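Local coordinates for protein cellobiose 2-epimerase (Ruminococcus albus, PDB 3VW5) that catalyses the reversible epimerisation of cellobiose to 4-O-beta-D-glucosyl-D-mannose, acting on the unmodified sugar within an (alpha/alpha)6 barrel, at residues Glu130-Ala135 / Thr190-Ala195; Asp203-Gln208 / Asp256-Glu261. The protein carries 2 engineered substitutions. One frame throughout, in Å; residues are numbered along the deposited sequence.

Contact 1. Residues Glu130-Ala135 / Thr190-Ala195; sequences EALALA and TELYKA
Leu192 reaches across to Leu132 and Ala135, two residues one helical turn apart on helix 129-145. Its CB leaves helix 179-196 obliquely and is still 5.8 Å from Ala135 CB, too far to pack. CG closes that distance to 4.5 Å from Ala135 CB and divides the chain into two methyls. CD1 stays outside contact range of the segment 130-135, its nearest neighbour there being Ala135 O at 4.6 Å. CD2 does most of the touching: it meets Ala135 CB at 4.2 Å and Leu132 CD1 at 3.9 Å, so that one methyl of Leu192 is shared by two residues of the facing helix. In the (alpha/alpha)6 barrel this joins the outer helix 129-145 to the inner helix 179-196, the first helix of the next helical hairpin in the chain. The two short axes approach to 11.4 Å and run roughly antiparallel at 137°, a wide spacing, spanned here by a leucine from each helix, each reaching the other leucine and an alanine opposite; the nearest CA atoms, those of Ala135 and Leu192, are 7.4 Å apart. Leu132 makes its half of the reach with CG anti to the backbone N (chi1 180°), which carries CD1 out to the opposing helix although its CB does not aim there. The same CD1 also comes within 4.5 Å of Ala195 CB, one turn beyond Leu192. All four meeting groups are methyls, and no hydrogen bond crosses between the segments. Leu192 also packs on Ser120 of helix 109-126 and on Val201 of helix 199-216. The neighbouring Glu191 turns its carboxylate to Arg124 in a salt bridge and to Ser121 in a hydrogen bond, its OE1 serving both.

Contact 2. Residues Asp203-Gln208 / Asp256-Glu261; sequences DRLKFQ and DVLGDE
The carboxylate of Asp260 is the one flat group that takes part, and its two oxygens face different partners. OD1 lies 4.0 Å from Lys206 NZ, an attraction of opposite charges too long for a salt bridge, while OD2 accepts a hydrogen bond from Asp262 N and so caps the start of helix 261-281. No aromatic ring takes part. The site belongs to the (alpha/alpha)6 barrel: outer helix 199-216 packs against the C-terminal end of inner helix 241-258 and the tight turn that leads on to the next outer helix. Gly259 ends the inner helix with a positive phi (76°), and Asp260 follows as the N-cap of the outer one. Between the two helices stands Leu258, reaching toward helix 199-216. Its CG sits beside the backbone N, anti to the carbonyl carbon (chi1 -74°), from where CD1 meets Leu205 CD1 at 3.6 Å; the two leucine side chains lie alongside and point opposite ways. Lys206 crosses Leu258 obliquely, its CG 3.8 Å from that same CD1, and then bends at its last torsion so that the ammonium heads for Asp260. With Leu258 cut back to an alanine, Leu205 CD1 and the aliphatic part of Lys206 would probably lose the methyl they share, and a gap would be likely to open between the helices. On the far side of helix 199-216, Arg204 forms a salt bridge with Glu143. Farther along the lysine chain, CE again lies beside Leu258, 4.0 Å from its CD1.

Each contact joins an outer helix of the barrel to the inner helix that opens the following hairpin: 129-145 to 179-196 in contact 1, 199-216 to 241-258 in contact 2. Helices 179-196 and 199-216 follow each other in the chain, so the contacts are consecutive steps around the ring, their centres about 16 Å apart. Contact 1 is mostly buried and wholly apolar. Contact 2, at a helix end, is only partly buried and adds a loose charge pair on its more exposed side to a leucine pair within. Between them, Tyr193 packs against Val257, and Thr190 touches Leu205.

Contact 1. Residues Glu130-Ala135 / Thr190-Ala195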
loop_
_atom_site.group_PDB
_atom_site.type_symbol
_atom_site.label_atom_id
_atom_site.label_comp_id
_atom_site.label_asym_id
_atom_site.label_seq_id
_atom_site.Cartn_x
_atom_site.Cartn_y
_atom_site.Cartn_z
ATOM N N GLU A 130 -10.988 -6.945 -19.903
ATOM C CA GLU A 130 -9.939 -6.149 -20.509
ATOM C C GLU A 130 -9.024 -5.606 -19.408
ATOM O O GLU A 130 -7.827 -5.391 -19.623
ATOM C CB GLU A 130 -10.567 -5.020 -21.323
ATOM C CG GLU A 130 -9.609 -3.973 -21.839
ATOM C CD GLU A 130 -10.335 -2.793 -22.487
ATOM O OE1 GLU A 130 -11.275 -2.220 -21.862
ATOM O OE2 GLU A 130 -9.979 -2.436 -23.634
ATOM N N ALA A 131 -9.601 -5.404 -18.223
ATOM C CA ALA A 131 -8.835 -5.033 -17.042
ATOM C C ALA A 131 -7.860 -6.151 -16.635
ATOM O O ALA A 131 -6.721 -5.881 -16.233
ATOM C CB ALA A 131 -9.772 -4.678 -15.881
ATOM N N LEU A 132 -8.304 -7.402 -16.738
ATOM C CA LEU A 132 -7.442 -8.561 -16.463
ATOM C C LEU A 132 -6.316 -8.707 -17.501
ATOM O O LEU A 132 -5.164 -8.982 -17.160
ATOM C CB LEU A 132 -8.274 -9.843 -16.408
ATOM C CG LEU A 132 -7.460 -11.104 -16.131
ATOM C CD1 LEU A 132 -6.985 -11.127 -14.694
ATOM C CD2 LEU A 132 -8.274 -12.338 -16.413
ATOM N N ALA A 133 -6.659 -8.528 -18.768
ATOM C CA ALA A 133 -5.652 -8.466 -19.810
ATOM C C ALA A 133 -4.558 -7.396 -19.493
ATOM O O ALA A 133 -3.361 -7.675 -19.539
ATOM C CB ALA A 133 -6.308 -8.210 -21.166
ATOM N N LEU A 134 -4.975 -6.180 -19.165
ATOM C CA LEU A 134 -4.037 -5.138 -18.817
ATOM C C LEU A 134 -3.168 -5.569 -17.635
ATOM O O LEU A 134 -1.965 -5.310 -17.585
ATOM C CB LEU A 134 -4.800 -3.878 -18.473
ATOM C CG LEU A 134 -4.844 -2.811 -19.568
ATOM C CD1 LEU A 134 -4.652 -3.439 -20.921
ATOM C CD2 LEU A 134 -6.163 -2.035 -19.485
ATOM N N ALA A 135 -3.781 -6.244 -16.679
ATOM C CA ALA A 135 -3.042 -6.721 -15.532
ATOM C C ALA A 135 -1.922 -7.668 -15.965
ATOM O O ALA A 135 -0.764 -7.516 -15.539
ATOM C CB ALA A 135 -3.976 -7.374 -14.535
ATOM N N THR A 190 -0.319 -11.509 -5.485
ATOM C CA THR A 190 -1.348 -12.154 -4.684
ATOM C C THR A 190 -2.721 -11.885 -5.288
ATOM O O THR A 190 -3.535 -12.792 -5.401
ATOM C CB THR A 190 -1.337 -11.673 -3.221
ATOM O OG1 THR A 190 -0.076 -11.986 -2.633
ATOM C CG2 THR A 190 -2.439 -12.359 -2.422
ATOM N N GLU A 191 -2.971 -10.645 -5.691
ATOM C CA GLU A 191 -4.295 -10.255 -6.162
ATOM C C GLU A 191 -4.554 -10.791 -7.568
ATOM O O GLU A 191 -5.668 -11.171 -7.880
ATOM C CB GLU A 191 -4.478 -8.721 -6.103
ATOM C CG GLU A 191 -5.894 -8.203 -6.365
ATOM C CD GLU A 191 -6.880 -8.534 -5.238
ATOM O OE1 GLU A 191 -8.069 -8.124 -5.331
ATOM O OE2 GLU A 191 -6.473 -9.199 -4.253
ATOM N N LEU A 192 -3.524 -10.807 -8.408
ATOM C CA LEU A 192 -3.622 -11.352 -9.759
ATOM C C LEU A 192 -3.900 -12.841 -9.690
ATOM O O LEU A 192 -4.595 -13.380 -10.530
ATOM C CB LEU A 192 -2.319 -11.146 -10.533
ATOM C CG LEU A 192 -2.424 -10.683 -11.990
ATOM C CD1 LEU A 192 -1.187 -11.115 -12.784
ATOM C CD2 LEU A 192 -3.705 -11.166 -12.647
ATOM N N TYR A 193 -3.343 -13.511 -8.688
ATOM C CA TYR A 193 -3.541 -14.949 -8.578
ATOM C C TYR A 193 -4.940 -15.227 -8.038
ATOM O O TYR A 193 -5.634 -16.117 -8.515
ATOM C CB TYR A 193 -2.466 -15.587 -7.695
ATOM C CG TYR A 193 -2.583 -17.080 -7.585
ATOM C CD1 TYR A 193 -2.007 -17.919 -8.540
ATOM C CD2 TYR A 193 -3.281 -17.657 -6.541
ATOM C CE1 TYR A 193 -2.119 -19.283 -8.452
ATOM C CE2 TYR A 193 -3.402 -19.027 -6.436
ATOM C CZ TYR A 193 -2.815 -19.842 -7.395
ATOM O OH TYR A 193 -2.941 -21.216 -7.289
ATOM N N LYS A 194 -5.348 -14.449 -7.044
ATOM C CA LYS A 194 -6.706 -14.509 -6.522
ATOM C C LYS A 194 -7.700 -14.360 -7.668
ATOM O O LYS A 194 -8.697 -15.073 -7.738
ATOM C CB LYS A 194 -6.915 -13.400 -5.482
ATOM C CG LYS A 194 -8.339 -13.248 -4.971
ATOM C CD LYS A 194 -8.346 -13.104 -3.461
ATOM C CE LYS A 194 -9.273 -14.133 -2.803
ATOM N NZ LYS A 194 -9.132 -14.143 -1.306
ATOM N N ALA A 195 -7.405 -13.439 -8.578
ATOM C CA ALA A 195 -8.315 -13.128 -9.670
ATOM C C ALA A 195 -8.485 -14.249 -10.703
ATOM O O ALA A 195 -9.577 -14.407 -11.267
ATOM C CB ALA A 195 -7.897 -11.838 -10.366
#

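Contact 2. Residues Asp203-Gln208 / Asp256-Glu261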
loop_
_atom_site.group_PDB
_atom_site.type_symbol
_atom_site.label_atom_id
_atom_site.label_comp_id
_atom_site.label_asym_id
_atom_site.label_seq_id
_atom_site.Cartn_x
_atom_site.Cartn_y
_atom_site.Cartn_z
ATOM N N ASP A 203 4.375 -18.730 -9.391
ATOM C CA ASP A 203 5.813 -18.982 -9.349
ATOM C C ASP A 203 6.596 -17.745 -8.930
ATOM O O ASP A 203 7.400 -17.811 -8.002
ATOM C CB ASP A 203 6.339 -19.530 -10.678
ATOM C CG ASP A 203 6.035 -21.005 -10.851
ATOM O OD1 ASP A 203 5.907 -21.703 -9.811
ATOM O OD2 ASP A 203 5.909 -21.454 -12.023
ATOM N N ARG A 204 6.352 -16.621 -9.597
ATOM C CA ARG A 204 7.056 -15.396 -9.259
ATOM C C ARG A 204 6.745 -14.976 -7.814
ATOM O O ARG A 204 7.661 -14.621 -7.051
ATOM C CB ARG A 204 6.703 -14.286 -10.245
ATOM C CG ARG A 204 6.836 -14.695 -11.703
ATOM C CD ARG A 204 8.186 -15.304 -11.974
ATOM N NE ARG A 204 9.275 -14.394 -11.638
ATOM C CZ ARG A 204 10.329 -14.733 -10.900
ATOM N NH1 ARG A 204 10.437 -15.965 -10.420
ATOM N NH2 ARG A 204 11.272 -13.834 -10.642
ATOM N N LEU A 205 5.463 -15.043 -7.444
ATOM C CA LEU A 205 5.016 -14.787 -6.078
ATOM C C LEU A 205 5.834 -15.574 -5.062
ATOM O O LEU A 205 6.248 -15.021 -4.037
ATOM C CB LEU A 205 3.541 -15.171 -5.898
ATOM C CG LEU A 205 2.588 -14.313 -5.041
ATOM C CD1 LEU A 205 1.535 -15.181 -4.401
ATOM C CD2 LEU A 205 3.269 -13.458 -3.960
ATOM N N LYS A 206 6.047 -16.867 -5.318
ATOM C CA LYS A 206 6.756 -17.693 -4.347
ATOM C C LYS A 206 8.223 -17.262 -4.267
ATOM O O LYS A 206 8.844 -17.278 -3.193
ATOM C CB LYS A 206 6.609 -19.184 -4.655
ATOM C CG LYS A 206 5.259 -19.784 -4.261
ATOM C CD LYS A 206 5.018 -21.130 -4.952
ATOM C CE LYS A 206 3.663 -21.739 -4.565
ATOM N NZ LYS A 206 3.677 -23.250 -4.441
ATOM N N PHE A 207 8.768 -16.839 -5.400
ATOM C CA PHE A 207 10.118 -16.326 -5.406
ATOM C C PHE A 207 10.223 -15.040 -4.552
ATOM O O PHE A 207 11.190 -14.852 -3.796
ATOM C CB PHE A 207 10.588 -16.095 -6.831
ATOM C CG PHE A 207 11.782 -15.191 -6.934
ATOM C CD1 PHE A 207 11.623 -13.845 -7.212
ATOM C CD2 PHE A 207 13.064 -15.688 -6.751
ATOM C CE1 PHE A 207 12.719 -13.000 -7.311
ATOM C CE2 PHE A 207 14.167 -14.853 -6.847
ATOM C CZ PHE A 207 13.990 -13.501 -7.126
ATOM N N GLN A 208 9.218 -14.173 -4.647
ATOM C CA GLN A 208 9.203 -12.964 -3.835
ATOM C C GLN A 208 9.082 -13.274 -2.346
ATOM O O GLN A 208 9.786 -12.681 -1.526
ATOM C CB GLN A 208 8.093 -12.024 -4.296
ATOM C CG GLN A 208 8.342 -11.437 -5.672
ATOM C CD GLN A 208 7.058 -11.241 -6.466
ATOM O OE1 GLN A 208 5.944 -11.317 -5.926
ATOM N NE2 GLN A 208 7.211 -10.996 -7.762
ATOM N N ASP A 256 -2.197 -17.687 2.068
ATOM C CA ASP A 256 -3.571 -18.199 2.118
ATOM C C ASP A 256 -4.157 -18.305 0.717
ATOM O O ASP A 256 -4.874 -19.257 0.412
ATOM C CB ASP A 256 -4.465 -17.303 2.987
ATOM C CG ASP A 256 -4.170 -17.447 4.469
ATOM O OD1 ASP A 256 -3.520 -18.452 4.832
ATOM O OD2 ASP A 256 -4.579 -16.569 5.270
ATOM N N VAL A 257 -3.846 -17.319 -0.123
ATOM C CA VAL A 257 -4.334 -17.296 -1.490
ATOM C C VAL A 257 -3.666 -18.385 -2.338
ATOM O O VAL A 257 -4.282 -18.939 -3.244
ATOM C CB VAL A 257 -4.166 -15.889 -2.124
ATOM C CG1 VAL A 257 -4.495 -15.917 -3.597
ATOM C CG2 VAL A 257 -5.053 -14.880 -1.402
ATOM N N LEU A 258 -2.414 -18.708 -2.028
ATOM C CA LEU A 258 -1.732 -19.813 -2.698
ATOM C C LEU A 258 -2.277 -21.143 -2.196
ATOM O O LEU A 258 -2.447 -22.093 -2.960
ATOM C CB LEU A 258 -0.218 -19.733 -2.488
ATOM C CG LEU A 258 0.417 -18.623 -3.327
ATOM C CD1 LEU A 258 1.907 -18.495 -3.085
ATOM C CD2 LEU A 258 0.125 -18.900 -4.788
ATOM N N GLY A 259 -2.565 -21.192 -0.901
ATOM C CA GLY A 259 -3.140 -22.372 -0.292
ATOM C C GLY A 259 -2.149 -23.494 -0.067
ATOM O O GLY A 259 -2.548 -24.638 0.090
ATOM N N ASP A 260 -0.858 -23.174 -0.062
ATOM C CA ASP A 260 0.172 -24.139 0.334
ATOM C C ASP A 260 0.337 -24.102 1.852
ATOM O O ASP A 260 0.763 -23.088 2.424
ATOM C CB ASP A 260 1.502 -23.842 -0.367
ATOM C CG ASP A 260 2.610 -24.837 -0.008
ATOM O OD1 ASP A 260 3.585 -24.931 -0.796
ATOM O OD2 ASP A 260 2.524 -25.520 1.048
ATOM N N GLU A 261 -0.005 -25.220 2.490
ATOM C CA GLU A 261 -0.052 -25.321 3.944
ATOM C C GLU A 261 1.324 -25.231 4.584
ATOM O O GLU A 261 1.460 -24.759 5.713
ATOM C CB GLU A 261 -0.741 -26.618 4.359
ATOM C CG GLU A 261 -2.182 -26.704 3.879
ATOM C CD GLU A 261 -3.088 -25.643 4.506
ATOM O OE1 GLU A 261 -3.911 -25.044 3.763
ATOM O OE2 GLU A 261 -2.983 -25.414 5.738
#